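Local structure of transcriptional regulator, MarR family (Bacillus cereus, 4XRF) at residues 36-41 with 51-56. The protein probably binds DNA as a winged helix-turn-helix transcription factor of the MarR family, regulating transcription. Sequence-based numbering, arbitrary orientation.
With SO4 (sulfate ion), chain K; PO4 (phosphate ion), chain C.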
# COMPACT_ATOMS: atom_id res chain seq x y z
N PHE A 36 13.20 6.09 -12.16
CA PHE A 36 14.44 6.80 -11.87
C PHE A 36 15.63 6.02 -12.42
O PHE A 36 16.49 6.59 -13.08
CB PHE A 36 14.60 7.06 -10.36
CG PHE A 36 15.90 7.73 -9.98
CD1 PHE A 36 16.36 8.87 -10.66
CD2 PHE A 36 16.63 7.28 -8.89
CE1 PHE A 36 17.55 9.49 -10.29
CE2 PHE A 36 17.81 7.92 -8.50
CZ PHE A 36 18.28 9.02 -9.22
N TYR A 37 15.68 4.72 -12.14
CA TYR A 37 16.77 3.88 -12.62
C TYR A 37 16.83 3.82 -14.14
O TYR A 37 17.90 3.88 -14.72
CB TYR A 37 16.75 2.46 -12.05
CG TYR A 37 18.11 1.84 -12.21
CD1 TYR A 37 19.18 2.29 -11.44
CD2 TYR A 37 18.35 0.89 -13.17
CE1 TYR A 37 20.46 1.77 -11.61
CE2 TYR A 37 19.61 0.36 -13.34
CZ TYR A 37 20.65 0.81 -12.56
OH TYR A 37 21.91 0.28 -12.73
N ILE A 38 15.67 3.72 -14.79
CA ILE A 38 15.63 3.85 -16.25
C ILE A 38 16.32 5.13 -16.73
O ILE A 38 17.19 5.08 -17.61
CB ILE A 38 14.20 3.71 -16.82
CG1 ILE A 38 13.77 2.23 -16.73
CG2 ILE A 38 14.15 4.12 -18.30
CD1 ILE A 38 12.27 2.00 -16.84
N LEU A 39 15.92 6.28 -16.19
CA LEU A 39 16.54 7.55 -16.56
C LEU A 39 18.06 7.57 -16.31
O LEU A 39 18.80 8.15 -17.11
CB LEU A 39 15.87 8.74 -15.83
CG LEU A 39 14.37 8.99 -16.12
CD1 LEU A 39 13.91 10.25 -15.40
CD2 LEU A 39 14.09 9.11 -17.61
N LYS A 40 18.51 6.96 -15.21
CA LYS A 40 19.95 6.86 -14.94
C LYS A 40 20.68 6.04 -16.00
O LYS A 40 21.77 6.41 -16.41
CB LYS A 40 20.25 6.27 -13.57
CG LYS A 40 19.88 7.16 -12.41
CD LYS A 40 20.34 6.55 -11.08
CE LYS A 40 21.84 6.71 -10.85
NZ LYS A 40 22.20 6.27 -9.46
N ILE A 41 20.08 4.93 -16.44
CA ILE A 41 20.67 4.12 -17.52
C ILE A 41 20.83 4.96 -18.80
O ILE A 41 21.90 4.96 -19.42
CB ILE A 41 19.84 2.85 -17.83
CG1 ILE A 41 19.77 1.95 -16.59
CG2 ILE A 41 20.43 2.10 -19.03
CD1 ILE A 41 18.86 0.75 -16.77
N THR A 51 14.74 -3.20 -25.59
CA THR A 51 15.10 -4.56 -25.15
C THR A 51 16.30 -4.60 -24.19
O THR A 51 16.32 -5.39 -23.27
CB THR A 51 15.28 -5.51 -26.35
OG1 THR A 51 16.23 -4.94 -27.24
CG2 THR A 51 13.95 -5.70 -27.09
N THR A 52 17.28 -3.72 -24.39
CA THR A 52 18.42 -3.59 -23.47
C THR A 52 17.98 -3.04 -22.08
O THR A 52 18.46 -3.51 -21.04
CB THR A 52 19.52 -2.69 -24.07
OG1 THR A 52 19.97 -3.24 -25.32
CG2 THR A 52 20.71 -2.58 -23.14
N LEU A 53 17.09 -2.06 -22.07
CA LEU A 53 16.51 -1.58 -20.83
C LEU A 53 15.84 -2.72 -20.05
O LEU A 53 16.09 -2.88 -18.86
CB LEU A 53 15.51 -0.46 -21.10
CG LEU A 53 16.07 0.88 -21.60
CD1 LEU A 53 14.92 1.84 -21.89
CD2 LEU A 53 17.04 1.49 -20.58
N ALA A 54 15.00 -3.49 -20.75
CA ALA A 54 14.36 -4.68 -20.18
C ALA A 54 15.39 -5.63 -19.55
O ALA A 54 15.22 -6.06 -18.42
CB ALA A 54 13.53 -5.40 -21.23
N LYS A 55 16.44 -5.98 -20.30
CA LYS A 55 17.52 -6.82 -19.79
C LYS A 55 18.18 -6.22 -18.54
O LYS A 55 18.41 -6.92 -17.55
CB LYS A 55 18.58 -7.03 -20.86
CG LYS A 55 19.25 -8.39 -20.80
N LYS A 56 18.49 -4.93 -18.59
CA LYS A 56 19.11 -4.28 -17.43
C LYS A 56 18.21 -4.25 -16.19
O LYS A 56 18.73 -4.24 -15.05
CB LYS A 56 19.61 -2.88 -17.77
CG LYS A 56 20.88 -2.87 -18.62
CD LYS A 56 21.08 -1.50 -19.25
CE LYS A 56 22.33 -1.44 -20.13
NZ LYS A 56 23.58 -1.43 -19.33
S SO4 K . 23.49 -0.95 -15.61
O1 SO4 K . 23.75 -2.28 -16.22
O2 SO4 K . 23.29 0.04 -16.70
O3 SO4 K . 24.65 -0.51 -14.80
O4 SO4 K . 22.26 -1.08 -14.78
P PO4 C . 23.32 2.64 -8.69
O1 PO4 C . 23.15 3.03 -10.14
O2 PO4 C . 22.47 1.44 -8.39
O3 PO4 C . 24.79 2.35 -8.44
O4 PO4 C . 22.86 3.79 -7.84
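Ile-41 meets both Leu-53 and Lys-56 where helix 33-45 packs against helix 50-57, the first helix of the helix-turn-helix in this winged-helix domain of MarR type. The short axes stand 11.0 Å apart at an angle of 122°, and side chains rather than backbone span the interval.

The packing is apolar. Ile-41 CG2 lies 3.8 Å from Leu-53 CD2, the two side chains running past one another head to tail. The same methyl is 3.7 Å from Lys-56 CD, while Ile-41 CD1 rests on Lys-56 CB (3.8 Å), so both branches of the isoleucine press on the aliphatic part of the lysine. Ile-38 adds a looser touch, CG2 to Leu-53 CD1 at 4.3 Å. Ile-64 of helix 61-73, which touches both Ile-38 and Leu-53, joins the pair to the rest of the core.

Between residues 36-41 and 51-56 the polar link is indirect and runs through a sulfate, probably from the crystallisation liquor. Lys-56 is extended until chi4 (-73°) bends NZ onto sulfate O2 (3.0 Å) and O1 (3.2 Å), and Lys-6 of the second subunit donates to the same ion. From helix 33-45, Tyr-37, with CG anti to the backbone N (chi1 -161°), points its hydroxyl at the sulfate. O4 lies at the ring edge, in plane, and Tyr-37 OH donates to this sulfate O4 at 2.5 Å, so short that the exact length is doubtful.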